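Local coordinates for transcriptional regulator, HTH_3 family (Vibrio cholerae, PDB 1Y9Q), which probably binds DNA and regulates transcription, pairing a helix-turn-helix domain with a cupin domain that holds a zinc ion and D-methionine, at residues L88-H93 with I109-H114; V132-M137 with K170-N175; L104-I109 with Q174-Y179. All blocks are in the same frame, centred on the assembly; numbering follows the deposited sequence.

The three contacts illustrate how one antiparallel cupin sheet contributes one wall of a ligand pocket. Contacts 1 and 3 share strand 104-111, contacts 2 and 3 share strand 171-178; 90-99 flanks 104-111, and 127-134 flanks 171-178. All three are partly buried, each with one face turned to the interior and the other carrying polar or less deeply buried groups. Contact 1 pairs the open end of the hairpin of strands 90-99 and 104-111, with aliphatic and selenomethionine packing. Contact 2 sits at a strand end, where a bulge, a Met-aromatic contact and a water take over. Contact 3, nearest the centre of the chain, adds an aromatic floor beneath D-methionine and a hydrogen bond from a tyrosine to a buried carboxylate.

Contact 1: residues L88-H93 with I109-H114; sequences LNMKIH and ITLLDH. With MED (D-methionine), chain C.
Met90, a selenomethionine in this crystal, and Ile92 share a sheet face with Ile109 and Leu111, and the apolar contacts are concentrated there. Met90 lies beside Leu111 and points the same way. Its CG stands anti to the backbone N (chi1 178°), and a bend at the last torsion turns methyl CE onto CD2 of Leu111 at 3.4 Å, a tight fit. The same CE meets CG2 of Ile109 at 3.8 Å. Ile92 runs alongside Ile109, and both line the D-methionine pocket beside the thioether end of the ligand. Ile53 of helix 53-63 covers Met90 and Ile92 from the helical domain.

Backbone hydrogen bonds tie the two segments together. Lys91 and Thr110 form a hydrogen-bonded antiparallel pair, with Lys91 N to Thr110 O at 2.9 Å and Thr110 N to Lys91 O at 3.0 Å. Past the strand end, Leu112 N still reaches Asn89 O at 2.8 Å.

On the opposite face, which carries Lys91 and Thr110, the packing is looser. The Lys91 chain passes CD1 of Leu112 with its CE at 4.2 Å, and its NZ is hydrogen-bonded to Ser83 OG. Beyond the strand ends, Asn89 lays its amide against CB of Asp113. The whole is the open end of a beta hairpin of strands 90-99 and 104-111, at the margin of a cupin sheet, with one face lining the ligand pocket.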
# COMPACT_ATOMS: atom_id res chain seq x y z
N LEU A 88 12.45 3.10 -12.83
CA LEU A 88 12.79 4.05 -13.88
C LEU A 88 11.95 5.33 -13.93
O LEU A 88 12.43 6.36 -14.41
CB LEU A 88 12.74 3.34 -15.24
CG LEU A 88 13.63 2.09 -15.36
CD1 LEU A 88 13.41 1.45 -16.72
CD2 LEU A 88 15.10 2.46 -15.16
N ASN A 89 10.71 5.28 -13.44
CA ASN A 89 9.88 6.48 -13.45
C ASN A 89 9.99 7.28 -12.16
O ASN A 89 9.14 8.10 -11.84
CB ASN A 89 8.41 6.13 -13.70
CG ASN A 89 8.15 5.72 -15.14
OD1 ASN A 89 8.71 6.31 -16.07
ND2 ASN A 89 7.29 4.73 -15.33
N MSE A 90 11.07 7.03 -11.43
CA MSE A 90 11.31 7.72 -10.18
C MSE A 90 12.81 7.88 -10.00
O MSE A 90 13.55 6.89 -10.04
CB MSE A 90 10.72 6.94 -9.01
CG MSE A 90 10.95 7.57 -7.65
SE MSE A 90 10.11 6.58 -6.22
CE MSE A 90 8.92 7.93 -5.56
N LYS A 91 13.25 9.11 -9.83
CA LYS A 91 14.67 9.37 -9.65
C LYS A 91 14.91 9.99 -8.29
O LYS A 91 14.20 10.92 -7.89
CB LYS A 91 15.17 10.28 -10.78
CG LYS A 91 14.94 9.67 -12.15
CD LYS A 91 15.69 10.40 -13.25
CE LYS A 91 15.45 9.74 -14.60
NZ LYS A 91 15.84 8.30 -14.60
N ILE A 92 15.91 9.48 -7.58
CA ILE A 92 16.24 9.96 -6.24
C ILE A 92 17.53 10.77 -6.20
O ILE A 92 18.59 10.28 -6.61
CB ILE A 92 16.41 8.79 -5.24
CG1 ILE A 92 15.26 7.80 -5.37
CG2 ILE A 92 16.48 9.33 -3.81
CD1 ILE A 92 13.90 8.38 -5.13
N HIS A 93 17.45 12.00 -5.72
CA HIS A 93 18.64 12.84 -5.60
C HIS A 93 18.82 13.13 -4.11
O HIS A 93 18.11 13.95 -3.54
CB HIS A 93 18.47 14.16 -6.36
CG HIS A 93 19.66 15.07 -6.27
ND1 HIS A 93 19.59 16.42 -6.51
CD2 HIS A 93 20.95 14.81 -5.95
CE1 HIS A 93 20.78 16.96 -6.34
NE2 HIS A 93 21.63 16.00 -6.00
N ILE A 109 13.00 14.23 -5.08
CA ILE A 109 12.43 13.16 -5.90
C ILE A 109 11.72 13.63 -7.16
O ILE A 109 10.90 14.54 -7.11
CB ILE A 109 11.40 12.34 -5.09
CG1 ILE A 109 11.99 11.93 -3.73
CG2 ILE A 109 10.95 11.13 -5.89
CD1 ILE A 109 13.30 11.21 -3.83
N THR A 110 12.03 12.98 -8.28
CA THR A 110 11.40 13.31 -9.56
C THR A 110 10.56 12.13 -10.03
O THR A 110 11.09 11.03 -10.25
CB THR A 110 12.44 13.64 -10.64
OG1 THR A 110 13.22 14.77 -10.24
CG2 THR A 110 11.74 13.96 -11.97
N LEU A 111 9.26 12.35 -10.15
CA LEU A 111 8.34 11.32 -10.60
C LEU A 111 8.03 11.58 -12.07
O LEU A 111 7.78 12.72 -12.47
CB LEU A 111 7.05 11.37 -9.78
CG LEU A 111 7.16 10.99 -8.30
CD1 LEU A 111 5.83 11.21 -7.61
CD2 LEU A 111 7.58 9.53 -8.20
N LEU A 112 8.05 10.52 -12.87
CA LEU A 112 7.78 10.65 -14.30
C LEU A 112 6.64 9.75 -14.77
O LEU A 112 6.24 8.82 -14.07
CB LEU A 112 9.04 10.30 -15.10
CG LEU A 112 10.30 11.11 -14.81
CD1 LEU A 112 11.47 10.52 -15.59
CD2 LEU A 112 10.08 12.56 -15.19
N ASP A 113 6.12 10.06 -15.95
CA ASP A 113 5.04 9.30 -16.55
C ASP A 113 3.94 9.02 -15.52
O ASP A 113 3.49 7.88 -15.38
CB ASP A 113 5.59 7.99 -17.11
CG ASP A 113 4.67 7.36 -18.14
OD1 ASP A 113 4.36 8.04 -19.15
OD2 ASP A 113 4.27 6.19 -17.96
N HIS A 114 3.52 10.06 -14.82
CA HIS A 114 2.50 9.98 -13.78
C HIS A 114 2.62 8.73 -12.91
O HIS A 114 1.63 8.13 -12.51
CB HIS A 114 1.09 10.10 -14.39
CG HIS A 114 0.72 9.00 -15.34
ND1 HIS A 114 0.40 7.72 -14.92
CD2 HIS A 114 0.57 9.00 -16.68
CE1 HIS A 114 0.07 6.99 -15.97
NE2 HIS A 114 0.17 7.74 -17.05
N MED C . 10.03 7.94 1.96
CA MED C . 10.42 7.26 0.69
C MED C . 9.40 6.18 0.30
O MED C . 8.40 5.94 0.98
CB MED C . 10.58 8.33 -0.43
CG MED C . 11.00 7.91 -1.82
SD MED C . 12.72 7.35 -1.66
CE MED C . 13.56 8.80 -1.19
OXT MED C . 9.59 5.52 -0.72

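Contact 2: residues V132-M137 with K170-N175; sequences VLEGIM and KAVFQN. With MED (D-methionine), chain C.
The Phe173 ring takes the selenomethionine Met137 over one face, in a Met-aromatic contact inside the cupin fold. Methyl CE of Met137 stands 3.6 Å above the plane of the Phe173 ring, shifted toward its rim, while SE comes within 3.5 Å of CD2 of Phe173. The two side chains meet at about a right angle. A bend at the last torsion of Met137 (chi3 -67°) lays both SE and CE over the ring. Ile109 and Leu111 of strand 104-111, together with Ile130, also pack on Phe173.

The strands that carry this contact, 127-134 and 171-178, run antiparallel, their register broken by a classic beta bulge. Val172 O accepts two donors from the same face of its carbonyl plane, Leu133 N at 2.7 Å and Glu134 N at 3.1 Å. Val172 N answers Glu134 O at 3.0 Å. Gly135 follows, with a positive phi (78°) that favours glycine; its lack of a side chain lets CA pack against Lys170 O.

Glu134 and Lys170 carry opposite charges near the strand ends, but OE1 of Glu134 stays 4.2 Å from NZ of Lys170, beyond a salt bridge. Separately, a water joins the Lys170 backbone to the Glu134 carboxylate: it donates to Lys170 O at 2.8 Å and, weakly, to Glu134 OE2 at 3.3 Å.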
# COMPACT_ATOMS: atom_id res chain seq x y z
N VAL A 132 6.39 20.44 -2.77
CA VAL A 132 6.34 20.30 -4.22
C VAL A 132 7.13 21.40 -4.93
O VAL A 132 6.83 22.58 -4.80
CB VAL A 132 4.88 20.31 -4.73
CG1 VAL A 132 4.86 19.99 -6.23
CG2 VAL A 132 4.06 19.27 -3.97
N LEU A 133 8.14 20.99 -5.69
CA LEU A 133 8.97 21.94 -6.42
C LEU A 133 8.42 22.21 -7.82
O LEU A 133 8.54 23.32 -8.34
CB LEU A 133 10.40 21.41 -6.53
CG LEU A 133 11.11 21.09 -5.21
CD1 LEU A 133 12.51 20.56 -5.49
CD2 LEU A 133 11.18 22.34 -4.34
N GLU A 134 7.81 21.19 -8.42
CA GLU A 134 7.27 21.32 -9.76
C GLU A 134 6.12 20.36 -10.02
O GLU A 134 6.12 19.22 -9.54
CB GLU A 134 8.37 21.05 -10.79
CG GLU A 134 7.94 21.30 -12.23
CD GLU A 134 8.86 20.62 -13.23
OE1 GLU A 134 10.09 20.73 -13.08
OE2 GLU A 134 8.34 19.99 -14.18
N GLY A 135 5.13 20.83 -10.78
CA GLY A 135 3.99 20.00 -11.12
C GLY A 135 2.93 19.83 -10.05
O GLY A 135 2.87 20.58 -9.07
N ILE A 136 2.08 18.83 -10.26
CA ILE A 136 1.00 18.51 -9.34
C ILE A 136 1.19 17.05 -8.94
O ILE A 136 1.46 16.20 -9.78
CB ILE A 136 -0.37 18.68 -10.04
CG1 ILE A 136 -0.59 20.16 -10.40
CG2 ILE A 136 -1.49 18.18 -9.13
CD1 ILE A 136 -1.87 20.41 -11.18
N MSE A 137 1.05 16.77 -7.65
CA MSE A 137 1.21 15.41 -7.15
C MSE A 137 0.21 15.15 -6.03
O MSE A 137 -0.46 16.07 -5.57
CB MSE A 137 2.63 15.23 -6.61
CG MSE A 137 2.84 15.89 -5.25
SE MSE A 137 4.54 15.48 -4.45
CE MSE A 137 4.26 13.58 -4.13
N LYS A 170 4.92 14.85 -14.99
CA LYS A 170 6.13 14.99 -14.19
C LYS A 170 5.86 15.82 -12.95
O LYS A 170 5.05 16.75 -12.97
CB LYS A 170 7.23 15.64 -15.02
CG LYS A 170 8.50 15.96 -14.23
CD LYS A 170 9.55 16.63 -15.11
CE LYS A 170 10.79 16.97 -14.31
NZ LYS A 170 11.87 17.57 -15.14
N ALA A 171 6.54 15.47 -11.86
CA ALA A 171 6.42 16.19 -10.61
C ALA A 171 7.72 15.99 -9.85
O ALA A 171 8.30 14.91 -9.87
CB ALA A 171 5.26 15.65 -9.80
N VAL A 172 8.18 17.06 -9.21
CA VAL A 172 9.41 17.02 -8.45
C VAL A 172 9.09 17.56 -7.06
O VAL A 172 8.38 18.56 -6.94
CB VAL A 172 10.50 17.91 -9.08
CG1 VAL A 172 11.78 17.83 -8.26
CG2 VAL A 172 10.76 17.47 -10.52
N PHE A 173 9.58 16.89 -6.03
CA PHE A 173 9.31 17.34 -4.67
C PHE A 173 10.45 17.01 -3.72
O PHE A 173 11.20 16.06 -3.93
CB PHE A 173 8.01 16.72 -4.15
CG PHE A 173 8.04 15.21 -4.01
CD1 PHE A 173 8.26 14.62 -2.77
CD2 PHE A 173 7.81 14.39 -5.11
CE1 PHE A 173 8.25 13.23 -2.63
CE2 PHE A 173 7.80 13.00 -4.98
CZ PHE A 173 8.01 12.42 -3.74
N GLN A 174 10.59 17.83 -2.68
CA GLN A 174 11.61 17.59 -1.68
C GLN A 174 10.97 16.70 -0.64
O GLN A 174 9.82 16.92 -0.24
CB GLN A 174 12.07 18.88 -1.01
CG GLN A 174 13.14 18.62 0.05
CD GLN A 174 13.40 19.81 0.94
OE1 GLN A 174 12.53 20.24 1.70
NE2 GLN A 174 14.62 20.35 0.86
N ASN A 175 11.70 15.69 -0.19
CA ASN A 175 11.19 14.79 0.82
C ASN A 175 12.16 14.73 1.99
O ASN A 175 13.30 14.32 1.83
CB ASN A 175 10.99 13.39 0.22
CG ASN A 175 10.40 12.39 1.21
OD1 ASN A 175 9.56 12.73 2.05
ND2 ASN A 175 10.82 11.14 1.10
N MED C . 10.03 7.94 1.96
CA MED C . 10.42 7.26 0.69
C MED C . 9.40 6.18 0.30
O MED C . 8.40 5.94 0.98
CB MED C . 10.58 8.33 -0.43
CG MED C . 11.00 7.91 -1.82
SD MED C . 12.72 7.35 -1.66
CE MED C . 13.56 8.80 -1.19
OXT MED C . 9.59 5.52 -0.72
O HOH W 1 5.17 19.10 -14.53

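Contact 3: residues L104-I109 with Q174-Y179; sequences LEIFEI and QNIVAY. With MED (D-methionine), chain C.
Phe107 and Val177 meet beside the bound D-methionine, on the inner face of an antiparallel strand pair in the cupin sheet. The ligand methyl CE sits over one face of the Phe107 ring, 3.4 Å above its plane and offset toward the rim. The ligand's terminal methyl thus rests on an aromatic face. CG2 of Val177 comes to the edge of that ring, near its plane and 4.1 Å from CE2 of Phe107. This methyl stands beside its own backbone N, because CG1 takes the position anti to that N (chi1 -180°). Asn175, also on this face, is a further pocket residue, with zinc ligands Glu128 and Tyr164 close by. A second direct contact joins the side chains of Glu105 and Tyr179, whose carboxylate and ring planes are nearly perpendicular.

Behind this first shell, the backbone fixes where the side chains stand. Phe107 and Asn175 form a hydrogen-bonded pair, with Phe107 N to Asn175 O at 2.9 Å and Asn175 N to Phe107 O at 2.8 Å. In the next such pair Val177 N reaches Glu105 O at 2.8 Å, whereas the return bond from Glu105 N to Val177 O is longer, 3.1 Å. On the other face Ile106 and Ile176 lie side by side, CG1 to CG1 at 4.1 Å, and CD2 of Leu104 rests on CB of Ala178.

Farther out, Trp57 of helix 53-63 packs against Glu105, Phe107, Val177 and Tyr179, joining the sheet to the helical domain. Together with Ser68, whose OG is hydrogen-bonded to OE1, it positions the buried Glu105 carboxylate for its tyrosine partner. Tyr179 OH donates to Glu105 OE2 at 2.5 Å, approaching on the syn side and 32° out of the carboxylate plane.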
# COMPACT_ATOMS: atom_id res chain seq x y z
N LEU A 104 17.78 13.48 10.37
CA LEU A 104 17.27 13.75 9.03
C LEU A 104 17.99 13.13 7.84
O LEU A 104 19.21 12.99 7.81
CB LEU A 104 17.20 15.26 8.78
CG LEU A 104 16.50 16.16 9.79
CD1 LEU A 104 16.41 17.56 9.20
CD2 LEU A 104 15.11 15.60 10.13
N GLU A 105 17.18 12.82 6.84
CA GLU A 105 17.61 12.25 5.57
C GLU A 105 16.81 13.10 4.58
O GLU A 105 15.59 13.16 4.69
CB GLU A 105 17.16 10.80 5.51
CG GLU A 105 17.90 9.95 4.54
CD GLU A 105 17.68 8.48 4.82
OE1 GLU A 105 18.68 7.76 4.91
OE2 GLU A 105 16.51 8.06 4.95
N ILE A 106 17.48 13.77 3.64
CA ILE A 106 16.76 14.64 2.70
C ILE A 106 16.98 14.31 1.23
O ILE A 106 18.12 14.24 0.75
CB ILE A 106 17.13 16.11 2.95
CG1 ILE A 106 16.86 16.47 4.41
CG2 ILE A 106 16.33 17.03 2.03
CD1 ILE A 106 17.31 17.86 4.81
N PHE A 107 15.87 14.14 0.52
CA PHE A 107 15.91 13.79 -0.90
C PHE A 107 15.12 14.75 -1.78
O PHE A 107 14.21 15.44 -1.31
CB PHE A 107 15.30 12.41 -1.12
CG PHE A 107 15.82 11.36 -0.20
CD1 PHE A 107 17.00 10.69 -0.48
CD2 PHE A 107 15.11 11.02 0.94
CE1 PHE A 107 17.47 9.69 0.37
CE2 PHE A 107 15.56 10.02 1.80
CZ PHE A 107 16.75 9.36 1.51
N GLU A 108 15.48 14.77 -3.06
CA GLU A 108 14.75 15.55 -4.05
C GLU A 108 14.30 14.45 -5.00
O GLU A 108 15.13 13.80 -5.63
CB GLU A 108 15.67 16.55 -4.77
CG GLU A 108 14.91 17.44 -5.72
CD GLU A 108 15.70 18.66 -6.15
OE1 GLU A 108 16.05 19.49 -5.28
OE2 GLU A 108 15.96 18.79 -7.37
N ILE A 109 13.00 14.23 -5.08
CA ILE A 109 12.43 13.16 -5.90
C ILE A 109 11.72 13.63 -7.16
O ILE A 109 10.90 14.54 -7.11
CB ILE A 109 11.40 12.34 -5.09
CG1 ILE A 109 11.99 11.93 -3.73
CG2 ILE A 109 10.95 11.13 -5.89
CD1 ILE A 109 13.30 11.21 -3.83
N GLN A 174 10.59 17.83 -2.68
CA GLN A 174 11.61 17.59 -1.68
C GLN A 174 10.97 16.70 -0.64
O GLN A 174 9.82 16.92 -0.24
CB GLN A 174 12.07 18.88 -1.01
CG GLN A 174 13.14 18.62 0.05
CD GLN A 174 13.40 19.81 0.94
OE1 GLN A 174 12.53 20.24 1.70
NE2 GLN A 174 14.62 20.35 0.86
N ASN A 175 11.70 15.69 -0.19
CA ASN A 175 11.19 14.79 0.82
C ASN A 175 12.16 14.73 1.99
O ASN A 175 13.30 14.32 1.83
CB ASN A 175 10.99 13.39 0.22
CG ASN A 175 10.40 12.39 1.21
OD1 ASN A 175 9.56 12.73 2.05
ND2 ASN A 175 10.82 11.14 1.10
N ILE A 176 11.71 15.18 3.16
CA ILE A 176 12.53 15.14 4.37
C ILE A 176 12.02 13.96 5.19
O ILE A 176 10.83 13.91 5.51
CB ILE A 176 12.38 16.42 5.21
CG1 ILE A 176 12.95 17.62 4.46
CG2 ILE A 176 13.06 16.24 6.56
CD1 ILE A 176 12.63 18.94 5.13
N VAL A 177 12.89 13.01 5.52
CA VAL A 177 12.49 11.86 6.33
C VAL A 177 13.16 12.02 7.69
O VAL A 177 14.39 11.96 7.79
CB VAL A 177 12.92 10.53 5.67
CG1 VAL A 177 12.48 9.36 6.53
CG2 VAL A 177 12.32 10.42 4.28
N ALA A 178 12.35 12.23 8.73
CA ALA A 178 12.87 12.44 10.07
C ALA A 178 12.65 11.22 10.96
O ALA A 178 11.51 10.80 11.21
CB ALA A 178 12.22 13.67 10.69
N TYR A 179 13.75 10.65 11.43
CA TYR A 179 13.71 9.46 12.28
C TYR A 179 13.72 9.83 13.77
O TYR A 179 14.37 10.78 14.17
CB TYR A 179 14.91 8.57 11.98
CG TYR A 179 14.97 8.08 10.55
CD1 TYR A 179 14.56 6.80 10.23
CD2 TYR A 179 15.47 8.90 9.53
CE1 TYR A 179 14.65 6.32 8.93
CE2 TYR A 179 15.57 8.42 8.21
CZ TYR A 179 15.16 7.13 7.93
OH TYR A 179 15.27 6.63 6.65
N MED C . 10.03 7.94 1.96
CA MED C . 10.42 7.26 0.69
C MED C . 9.40 6.18 0.30
O MED C . 8.40 5.94 0.98
CB MED C . 10.58 8.33 -0.43
CG MED C . 11.00 7.91 -1.82
SD MED C . 12.72 7.35 -1.66
CE MED C . 13.56 8.80 -1.19
OXT MED C . 9.59 5.52 -0.72